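Side-chain contacts in DUF5624 domain-containing protein (Legionella pneumophila subsp. pneumophila, PDB 4JX2), which is of unknown function but is probably secreted, and forms a two-subunit assembly of helices around a small mixed beta sheet: residues A[52-56]-A[57-61]; A[99-102]-A[103-106]; A[117-120]-A[121-125]; A[289-293]-A[294-298]. All coordinates share one frame; numbering follows the deposited sequence.

Contact 1. Residues A[52-56]-A[57-61]; sequences GKINI and SQTLF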
loop_
_atom_site.group_PDB
_atom_site.type_symbol
_atom_site.label_atom_id
_atom_site.label_comp_id
_atom_site.label_asym_id
_atom_site.label_seq_id
_atom_site.Cartn_x
_atom_site.Cartn_y
_atom_site.Cartn_z
ATOM N N GLY A 52 -24.822 -25.961 -2.978
ATOM C CA GLY A 52 -25.479 -26.535 -1.808
ATOM C C GLY A 52 -24.599 -26.799 -0.603
ATOM O O GLY A 52 -25.117 -27.084 0.480
ATOM N N LYS A 53 -23.269 -26.703 -0.773
ATOM C CA LYS A 53 -22.346 -26.973 0.317
ATOM C C LYS A 53 -22.263 -25.864 1.337
ATOM O O LYS A 53 -22.258 -24.684 0.978
ATOM C CB LYS A 53 -20.919 -27.256 -0.186
ATOM C CG LYS A 53 -20.248 -28.270 0.744
ATOM C CD LYS A 53 -18.774 -28.303 0.690
ATOM C CE LYS A 53 -18.245 -28.817 2.011
ATOM N NZ LYS A 53 -18.495 -30.255 2.239
ATOM N N ILE A 54 -22.144 -26.261 2.612
ATOM C CA ILE A 54 -21.890 -25.368 3.730
ATOM C C ILE A 54 -20.567 -25.849 4.325
ATOM O O ILE A 54 -20.508 -26.926 4.908
ATOM C CB ILE A 54 -23.048 -25.233 4.754
ATOM C CG1 ILE A 54 -24.251 -24.513 4.115
ATOM C CG2 ILE A 54 -22.583 -24.444 5.987
ATOM C CD1 ILE A 54 -25.306 -25.379 3.679
ATOM N N ASN A 55 -19.489 -25.087 4.086
ATOM C CA ASN A 55 -18.163 -25.463 4.554
ATOM C C ASN A 55 -17.952 -25.011 6.022
ATOM O O ASN A 55 -18.845 -24.396 6.628
ATOM C CB ASN A 55 -17.062 -24.941 3.603
ATOM C CG ASN A 55 -16.866 -23.459 3.529
ATOM O OD1 ASN A 55 -17.181 -22.689 4.447
ATOM N ND2 ASN A 55 -16.235 -23.036 2.454
ATOM N N ILE A 56 -16.768 -25.336 6.582
ATOM C CA ILE A 56 -16.450 -25.057 7.978
ATOM C C ILE A 56 -16.392 -23.507 8.238
ATOM O O ILE A 56 -16.951 -23.048 9.248
ATOM C CB ILE A 56 -15.193 -25.860 8.401
ATOM C CG1 ILE A 56 -15.584 -27.363 8.554
ATOM C CG2 ILE A 56 -14.597 -25.331 9.699
ATOM C CD1 ILE A 56 -14.473 -28.395 8.435
ATOM N N SER A 57 -15.820 -22.716 7.292
ATOM C CA SER A 57 -15.765 -21.247 7.401
ATOM C C SER A 57 -17.174 -20.645 7.516
ATOM O O SER A 57 -17.410 -19.819 8.399
ATOM C CB SER A 57 -15.035 -20.636 6.214
ATOM O OG SER A 57 -13.706 -21.125 6.136
ATOM N N GLN A 58 -18.119 -21.119 6.681
ATOM C CA GLN A 58 -19.522 -20.687 6.672
ATOM C C GLN A 58 -20.238 -21.038 7.988
ATOM O O GLN A 58 -20.975 -20.208 8.516
ATOM C CB GLN A 58 -20.262 -21.293 5.483
ATOM C CG GLN A 58 -19.849 -20.655 4.166
ATOM C CD GLN A 58 -20.424 -21.352 2.967
ATOM O OE1 GLN A 58 -20.393 -22.584 2.844
ATOM N NE2 GLN A 58 -20.915 -20.561 2.034
ATOM N N THR A 59 -19.996 -22.244 8.525
ATOM C CA THR A 59 -20.558 -22.680 9.805
ATOM C C THR A 59 -20.051 -21.756 10.916
ATOM O O THR A 59 -20.862 -21.304 11.728
ATOM C CB THR A 59 -20.218 -24.144 10.062
ATOM O OG1 THR A 59 -20.686 -24.897 8.946
ATOM C CG2 THR A 59 -20.818 -24.673 11.363
ATOM N N LEU A 60 -18.729 -21.449 10.935
ATOM C CA LEU A 60 -18.160 -20.527 11.927
ATOM C C LEU A 60 -18.853 -19.184 11.843
ATOM O O LEU A 60 -19.282 -18.653 12.865
ATOM C CB LEU A 60 -16.641 -20.338 11.760
ATOM C CG LEU A 60 -16.004 -19.329 12.722
ATOM C CD1 LEU A 60 -16.055 -19.830 14.139
ATOM C CD2 LEU A 60 -14.587 -19.021 12.335
ATOM N N PHE A 61 -19.009 -18.673 10.613
ATOM C CA PHE A 61 -19.676 -17.411 10.336
ATOM C C PHE A 61 -21.110 -17.460 10.879
ATOM O O PHE A 61 -21.446 -16.620 11.704
ATOM C CB PHE A 61 -19.642 -17.107 8.829
ATOM C CG PHE A 61 -19.845 -15.649 8.518
ATOM C CD1 PHE A 61 -18.766 -14.764 8.513
ATOM C CD2 PHE A 61 -21.121 -15.148 8.249
ATOM C CE1 PHE A 61 -18.959 -13.405 8.240
ATOM C CE2 PHE A 61 -21.314 -13.788 7.978
ATOM C CZ PHE A 61 -20.231 -12.924 7.973
#

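Contact 2. Residues A[99-102]-A[103-106]; sequences KQLM and RTAP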
loop_
_atom_site.group_PDB
_atom_site.type_symbol
_atom_site.label_atom_id
_atom_site.label_comp_id
_atom_site.label_asym_id
_atom_site.label_seq_id
_atom_site.Cartn_x
_atom_site.Cartn_y
_atom_site.Cartn_z
ATOM N N LYS A 99 -20.357 15.172 1.652
ATOM C CA LYS A 99 -19.548 15.029 0.440
ATOM C C LYS A 99 -18.650 16.258 0.390
ATOM O O LYS A 99 -19.145 17.365 0.205
ATOM C CB LYS A 99 -20.413 14.858 -0.824
ATOM C CG LYS A 99 -19.613 14.770 -2.125
ATOM C CD LYS A 99 -20.456 14.184 -3.260
ATOM C CE LYS A 99 -20.740 15.167 -4.365
ATOM N NZ LYS A 99 -21.455 14.528 -5.507
ATOM N N GLN A 100 -17.339 16.070 0.616
ATOM C CA GLN A 100 -16.382 17.174 0.641
ATOM C C GLN A 100 -15.056 16.810 -0.040
ATOM O O GLN A 100 -14.487 15.775 0.261
ATOM C CB GLN A 100 -16.130 17.590 2.109
ATOM C CG GLN A 100 -15.130 18.729 2.326
ATOM C CD GLN A 100 -15.664 20.112 2.081
ATOM O OE1 GLN A 100 -16.872 20.346 2.046
ATOM N NE2 GLN A 100 -14.767 21.076 1.967
ATOM N N LEU A 101 -14.519 17.717 -0.863
ATOM C CA LEU A 101 -13.212 17.560 -1.482
ATOM C C LEU A 101 -12.090 17.907 -0.476
ATOM O O LEU A 101 -12.073 19.002 0.093
ATOM C CB LEU A 101 -13.120 18.432 -2.730
ATOM C CG LEU A 101 -13.683 17.785 -3.983
ATOM C CD1 LEU A 101 -14.188 18.817 -4.932
ATOM C CD2 LEU A 101 -12.649 16.882 -4.638
HETATM N N MSE A 102 -11.158 16.962 -0.261
HETATM C CA MSE A 102 -10.046 17.099 0.688
HETATM C C MSE A 102 -8.810 17.771 0.042
HETATM O O MSE A 102 -7.849 18.137 0.729
HETATM C CB MSE A 102 -9.707 15.723 1.306
HETATM C CG MSE A 102 -10.748 15.260 2.308
HETATM SE SE MSE A 102 -10.911 16.496 3.856
HETATM C CE MSE A 102 -12.136 17.768 3.243
ATOM N N ARG A 103 -8.869 17.921 -1.288
ATOM C CA ARG A 103 -7.888 18.538 -2.190
ATOM C C ARG A 103 -8.614 18.869 -3.484
ATOM O O ARG A 103 -9.583 18.190 -3.821
ATOM C CB ARG A 103 -6.634 17.655 -2.444
ATOM C CG ARG A 103 -6.924 16.248 -2.939
ATOM C CD ARG A 103 -5.686 15.520 -3.423
ATOM N NE ARG A 103 -5.365 15.860 -4.805
ATOM C CZ ARG A 103 -4.275 16.522 -5.174
ATOM N NH1 ARG A 103 -3.375 16.904 -4.265
ATOM N NH2 ARG A 103 -4.066 16.800 -6.449
ATOM N N THR A 104 -8.175 19.929 -4.177
ATOM C CA THR A 104 -8.700 20.402 -5.468
ATOM C C THR A 104 -10.176 20.870 -5.359
ATOM O O THR A 104 -10.945 20.748 -6.327
ATOM C CB THR A 104 -8.496 19.354 -6.621
ATOM O OG1 THR A 104 -9.403 18.244 -6.475
ATOM C CG2 THR A 104 -7.039 18.892 -6.761
ATOM N N ALA A 105 -10.563 21.424 -4.191
ATOM C CA ALA A 105 -11.905 21.996 -4.019
ATOM C C ALA A 105 -11.981 23.268 -4.860
ATOM O O ALA A 105 -11.113 24.134 -4.718
ATOM C CB ALA A 105 -12.189 22.299 -2.556
ATOM N N PRO A 106 -12.928 23.377 -5.811
ATOM C CA PRO A 106 -12.965 24.586 -6.651
ATOM C C PRO A 106 -13.111 25.862 -5.833
ATOM O O PRO A 106 -13.835 25.874 -4.843
ATOM C CB PRO A 106 -14.189 24.362 -7.554
ATOM C CG PRO A 106 -15.009 23.330 -6.844
ATOM C CD PRO A 106 -14.018 22.444 -6.157
#

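Contact 3. Residues A[117-120]-A[121-125]; sequences SHIG and PALMY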
loop_
_atom_site.group_PDB
_atom_site.type_symbol
_atom_site.label_atom_id
_atom_site.label_comp_id
_atom_site.label_asym_id
_atom_site.label_seq_id
_atom_site.Cartn_x
_atom_site.Cartn_y
_atom_site.Cartn_z
ATOM N N SER A 117 3.242 27.332 -4.065
ATOM C CA SER A 117 4.048 26.251 -3.437
ATOM C C SER A 117 4.908 25.524 -4.430
ATOM O O SER A 117 6.041 25.153 -4.111
ATOM C CB SER A 117 3.150 25.201 -2.771
ATOM O OG SER A 117 2.346 25.676 -1.703
ATOM N N HIS A 118 4.335 25.299 -5.631
ATOM C CA HIS A 118 4.873 24.549 -6.744
ATOM C C HIS A 118 5.946 25.271 -7.574
ATOM O O HIS A 118 6.593 24.620 -8.418
ATOM C CB HIS A 118 3.726 24.101 -7.640
ATOM C CG HIS A 118 3.051 22.864 -7.127
ATOM N ND1 HIS A 118 1.924 22.353 -7.736
ATOM C CD2 HIS A 118 3.396 22.052 -6.097
ATOM C CE1 HIS A 118 1.629 21.250 -7.073
ATOM N NE2 HIS A 118 2.479 21.035 -6.068
ATOM N N ILE A 119 6.219 26.555 -7.275
ATOM C CA ILE A 119 7.253 27.343 -7.963
ATOM C C ILE A 119 8.639 26.713 -7.686
ATOM O O ILE A 119 9.419 26.551 -8.637
ATOM C CB ILE A 119 7.149 28.846 -7.585
ATOM C CG1 ILE A 119 5.924 29.458 -8.305
ATOM C CG2 ILE A 119 8.449 29.621 -7.889
ATOM C CD1 ILE A 119 5.504 30.871 -7.828
ATOM N N GLY A 120 8.873 26.296 -6.434
ATOM C CA GLY A 120 10.098 25.612 -6.016
ATOM C C GLY A 120 10.328 24.338 -6.815
ATOM O O GLY A 120 11.296 24.272 -7.586
ATOM N N PRO A 121 9.395 23.335 -6.734
ATOM C CA PRO A 121 9.561 22.091 -7.529
ATOM C C PRO A 121 9.678 22.339 -9.033
ATOM O O PRO A 121 10.481 21.669 -9.687
ATOM C CB PRO A 121 8.295 21.297 -7.202
ATOM C CG PRO A 121 7.931 21.761 -5.826
ATOM C CD PRO A 121 8.231 23.224 -5.827
ATOM N N ALA A 122 8.908 23.316 -9.578
ATOM C CA ALA A 122 8.972 23.700 -11.005
ATOM C C ALA A 122 10.398 24.095 -11.403
ATOM O O ALA A 122 10.923 23.584 -12.402
ATOM C CB ALA A 122 8.018 24.849 -11.291
ATOM N N LEU A 123 11.038 24.967 -10.588
ATOM C CA LEU A 123 12.396 25.432 -10.831
ATOM C C LEU A 123 13.407 24.291 -10.706
ATOM O O LEU A 123 14.346 24.227 -11.517
ATOM C CB LEU A 123 12.751 26.599 -9.907
ATOM C CG LEU A 123 12.182 27.955 -10.328
ATOM C CD1 LEU A 123 12.421 28.990 -9.264
ATOM C CD2 LEU A 123 12.743 28.416 -11.697
HETATM N N MSE A 124 13.186 23.367 -9.736
HETATM C CA MSE A 124 14.023 22.164 -9.535
HETATM C C MSE A 124 13.996 21.279 -10.795
HETATM O O MSE A 124 15.044 20.848 -11.284
HETATM C CB MSE A 124 13.549 21.356 -8.323
HETATM C CG MSE A 124 13.852 22.000 -7.000
HETATM SE SE MSE A 124 12.854 21.091 -5.569
HETATM C CE MSE A 124 12.433 22.642 -4.443
ATOM N N TYR A 125 12.785 21.077 -11.346
ATOM C CA TYR A 125 12.528 20.309 -12.558
ATOM C C TYR A 125 13.218 20.951 -13.745
ATOM O O TYR A 125 13.815 20.234 -14.549
ATOM C CB TYR A 125 11.013 20.185 -12.810
ATOM C CG TYR A 125 10.293 19.085 -12.048
ATOM C CD1 TYR A 125 10.635 18.775 -10.730
ATOM C CD2 TYR A 125 9.212 18.417 -12.610
ATOM C CE1 TYR A 125 9.954 17.789 -10.013
ATOM C CE2 TYR A 125 8.511 17.442 -11.895
ATOM C CZ TYR A 125 8.902 17.115 -10.604
ATOM O OH TYR A 125 8.234 16.146 -9.900
#

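Contact 4. Residues A[289-293]-A[294-298]; sequences NKLAT and DRIYI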
loop_
_atom_site.group_PDB
_atom_site.type_symbol
_atom_site.label_atom_id
_atom_site.label_comp_id
_atom_site.label_asym_id
_atom_site.label_seq_id
_atom_site.Cartn_x
_atom_site.Cartn_y
_atom_site.Cartn_z
ATOM N N ASN A 289 -10.170 11.169 19.558
ATOM C CA ASN A 289 -9.545 9.892 19.889
ATOM C C ASN A 289 -10.546 8.842 20.420
ATOM O O ASN A 289 -10.140 7.890 21.088
ATOM C CB ASN A 289 -8.388 10.120 20.850
ATOM C CG ASN A 289 -7.245 10.801 20.143
ATOM O OD1 ASN A 289 -6.477 10.165 19.404
ATOM N ND2 ASN A 289 -7.187 12.123 20.259
ATOM N N LYS A 290 -11.835 8.977 20.052
ATOM C CA LYS A 290 -12.889 8.040 20.443
ATOM C C LYS A 290 -13.022 6.908 19.397
ATOM O O LYS A 290 -13.692 5.913 19.665
ATOM C CB LYS A 290 -14.232 8.767 20.655
ATOM C CG LYS A 290 -14.229 9.803 21.784
ATOM C CD LYS A 290 -15.480 10.688 21.735
ATOM C CE LYS A 290 -15.576 11.630 22.924
ATOM N NZ LYS A 290 -16.983 11.856 23.373
ATOM N N LEU A 291 -12.362 7.049 18.231
ATOM C CA LEU A 291 -12.354 6.040 17.172
ATOM C C LEU A 291 -11.066 5.238 17.215
ATOM O O LEU A 291 -9.980 5.801 17.100
ATOM C CB LEU A 291 -12.552 6.664 15.774
ATOM C CG LEU A 291 -12.290 5.750 14.567
ATOM C CD1 LEU A 291 -13.429 4.742 14.341
ATOM C CD2 LEU A 291 -12.058 6.565 13.336
ATOM N N ALA A 292 -11.202 3.911 17.375
ATOM C CA ALA A 292 -10.100 2.944 17.408
ATOM C C ALA A 292 -9.408 2.932 16.060
ATOM O O ALA A 292 -10.064 2.920 15.019
ATOM C CB ALA A 292 -10.629 1.558 17.755
ATOM N N THR A 293 -8.083 2.971 16.080
ATOM C CA THR A 293 -7.262 3.028 14.874
ATOM C C THR A 293 -7.412 1.754 14.018
ATOM O O THR A 293 -7.275 1.846 12.801
ATOM C CB THR A 293 -5.811 3.329 15.234
ATOM O OG1 THR A 293 -5.354 2.335 16.148
ATOM C CG2 THR A 293 -5.655 4.708 15.868
ATOM N N ASP A 294 -7.756 0.606 14.618
ATOM C CA ASP A 294 -7.950 -0.650 13.867
ATOM C C ASP A 294 -9.245 -0.632 13.028
ATOM O O ASP A 294 -9.484 -1.567 12.271
ATOM C CB ASP A 294 -7.957 -1.868 14.813
ATOM C CG ASP A 294 -9.094 -1.818 15.819
ATOM O OD1 ASP A 294 -10.215 -2.263 15.474
ATOM O OD2 ASP A 294 -8.877 -1.283 16.936
ATOM N N ARG A 295 -10.092 0.403 13.197
ATOM C CA ARG A 295 -11.346 0.578 12.460
ATOM C C ARG A 295 -11.118 1.436 11.195
ATOM O O ARG A 295 -12.068 1.679 10.434
ATOM C CB ARG A 295 -12.407 1.194 13.380
ATOM C CG ARG A 295 -12.789 0.255 14.523
ATOM C CD ARG A 295 -13.980 0.735 15.309
ATOM N NE ARG A 295 -15.195 0.761 14.493
ATOM C CZ ARG A 295 -16.027 -0.263 14.353
ATOM N NH1 ARG A 295 -15.792 -1.411 14.977
ATOM N NH2 ARG A 295 -17.105 -0.149 13.591
ATOM N N ILE A 296 -9.840 1.847 10.962
ATOM C CA ILE A 296 -9.354 2.646 9.837
ATOM C C ILE A 296 -8.559 1.749 8.902
ATOM O O ILE A 296 -7.481 1.283 9.276
ATOM C CB ILE A 296 -8.503 3.854 10.331
ATOM C CG1 ILE A 296 -9.291 4.748 11.317
ATOM C CG2 ILE A 296 -7.970 4.661 9.146
ATOM C CD1 ILE A 296 -8.453 5.531 12.264
ATOM N N TYR A 297 -9.075 1.506 7.682
ATOM C CA TYR A 297 -8.391 0.631 6.724
ATOM C C TYR A 297 -8.018 1.391 5.474
ATOM O O TYR A 297 -8.853 2.105 4.920
ATOM C CB TYR A 297 -9.262 -0.605 6.373
ATOM C CG TYR A 297 -9.503 -1.530 7.553
ATOM C CD1 TYR A 297 -8.497 -2.372 8.023
ATOM C CD2 TYR A 297 -10.725 -1.541 8.219
ATOM C CE1 TYR A 297 -8.700 -3.198 9.126
ATOM C CE2 TYR A 297 -10.938 -2.360 9.327
ATOM C CZ TYR A 297 -9.930 -3.198 9.764
ATOM O OH TYR A 297 -10.132 -3.990 10.867
ATOM N N ILE A 298 -6.744 1.269 5.053
ATOM C CA ILE A 298 -6.262 1.859 3.813
ATOM C C ILE A 298 -6.410 0.755 2.790
ATOM O O ILE A 298 -5.706 -0.249 2.883
ATOM C CB ILE A 298 -4.836 2.458 3.899
ATOM C CG1 ILE A 298 -4.770 3.543 5.013
ATOM C CG2 ILE A 298 -4.415 3.029 2.516
ATOM C CD1 ILE A 298 -3.472 4.005 5.326
#

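Contact 1. Residues A[52-56]-A[57-61]
The Asn55 and Gln58 side chains cross at about a right angle, and their amide planes are 54° apart. In both bonds between these residues a side-chain oxygen accepts from a backbone N-H. Gln58 N meets Asn55 OD1 at 2.9 Å, nearly along the C=O axis. In return Asn55 N gives its hydrogen to Gln58 OE1, also at 2.9 Å. That bond lies in the carbonyl plane of the Gln58 amide, on a lone pair. The Asn55 amide is also in touch with the aliphatic part of Gln58, where CG stands 3.4 Å from Asn55 OD1. The CG of Asn55 sits between its backbone N and carbonyl carbon, chi1 67°, which brings OD1 to Gln58 N. This reciprocal pair is a capping box. Asn55 is the N-cap of helix 56-66, and each side chain takes up the backbone N-H of the other residue. Asn55 ND2 is held by Asp44, so both ends of the amide are fixed. Asn55 O is gripped twice by Thr59. Thr59 N approaches it at 3.1 Å. Thr59 OG1 donates from above the carbonyl plane at 3.0 Å. Ile54 CG2 packs 3.5 Å from Thr59 OG1 and near Gln58 CB. Ile54 O is hydrogen-bonded to Gln140 of the second subunit, where Tyr125 also packs on Ile56 and Ser57.

Contact 2. Residues A[99-102]-A[103-106]
Leu101 closes on the turn that follows its strand and touches Ala105 and Pro106. Strand 96-101 runs through Lys99 and Gln100 to reach it. Leu101 CG lies beside the backbone N, chi1 -85°, and its two methyl groups part over the turn. CD1 rests 3.8 Å from Pro106 CD, and the two side chains cross at about a right angle. CD2 lies 3.4 Å from Arg103 O and 4.0 Å from Thr104 OG1. Leu101 CB meets Ala105 CB at 4.0 Å. The chain bends round Leu101, and no hydrogen bond joins the two segments. Met102, a selenomethionine, turns its side chain elsewhere, and its carbonyl oxygen is hydrogen-bonded to Ser238 OG. The Arg103 side chain hydrogen-bonds through NH2 to a triethylene glycol, probably from the crystallisation liquor. Thr104 OG1 donates to Arg103 O at 2.7 Å, within the turn itself. Strand 96-101 is an outermost strand of the mixed sheet within this chain and pairs with strand 86-90. Gln100 and Met102 lie against helix 223-247, while Met102 and Arg103 also touch Phe262 of strand 257-262. The turn then leads on to helix 110-117.

Contact 3. Residues A[117-120]-A[121-125]
Met124, a selenomethionine, folds its end back over the Gly120 peptide. Its CE lies 3.6 Å from Gly120 C, and CG is 3.5 Å from Gly120 O. The chain bends at chi3, -143°, which brings the methyl back over the glycine. Gly120 O also accepts from Met124 N at 3.0 Å. The two preceding bonds of the same i to i-4 series run from Ala122 N to His118 O, 2.9 Å, and from Leu123 N to Ile119 O, 3.0 Å. Pro121 has no N-H to give, and its CD stands 3.4 Å from Ser117 O. A proline near the start of a helix probably costs little, because N-H groups there tend to lack an i-4 partner within the helix. Ile119 CG2 and Leu123 CD1 meet loosely at 4.3 Å along one flank. Around them helices 136-155, 175-197, 205-213 and 223-247 cover helix 119-131. Phe41 of the second subunit meets the rings of His118 and Tyr125 and packs on Pro121. The bonds across the contact are thus all main-chain ones, and the side chains add apolar cover. This part of the helix is held by its peptides, while its apolar flanks face neighbouring helices and the partner subunit.

Contact 4. Residues A[289-293]-A[294-298]
Leu291 packs against Arg295 and Ile296 at the tight end of this contact. Its two methyls divide the work. CD1 lies 3.8 Å from Arg295 CB and also sits at the edge of the guanidinium, near its plane. CD2 meets Ile296 CG1 at 3.9 Å. Leu291 CG is anti to the backbone N, chi1 168°, which carries both methyls toward the turn. Ile296 CD1 also reaches Thr293 CA. Val258 of strand 257-262 touches both Leu291 and Ile296, and Val283 of helix 279-286 touches Leu291. The guanidinium is held outside the segments, by a hydrogen bond from NE to Ala256 O. The other side is looser. Thr293 is exposed, and Asp294 is partly so. Asp294 OD2 comes within 3.4 Å of Ala292 CB, a contact between a carboxylate oxygen and a methyl. Ala292 CB is 4.1 Å from Arg295 CG. Two backbone hydrogen bonds hold the turn. Arg295 N donates to Ala292 O at 3.1 Å, and Ile296 N to Thr293 O at 3.2 Å. Further along, Tyr297 turns to helix 315-339, where its OH is bonded to His330 and Arg333 and its ring meets Trp326 edge-to-face. The two i to i+3 bonds are characteristic of a short 3-10 turn. Here that turn delivers the chain into strand 296-298, which runs parallel to strand 257-262 at an edge of the mixed sheet.

Overall arrangement
From the N terminus, the four contacts follow in series, and none crosses or encloses another. Contact 1 closes the turn into helix 56-66, its centre about 41 Å from the centre of the chain, in an arm that meets the second subunit. Contact 2 turns the chain from strand 96-101 toward helix 110-117. Contact 3 begins helix 119-131 soon after, with nearest atoms about 7 Å from contact 2. Contact 4 joins the loop after helix 279-286 to strand 296-298. Contacts 2 and 4 involve the two outermost strands of the same sheet. Contacts 1 and 3 lie on opposite sides of the chain's centre, and both touch the second subunit, so the dimer brings the one region against its counterpart.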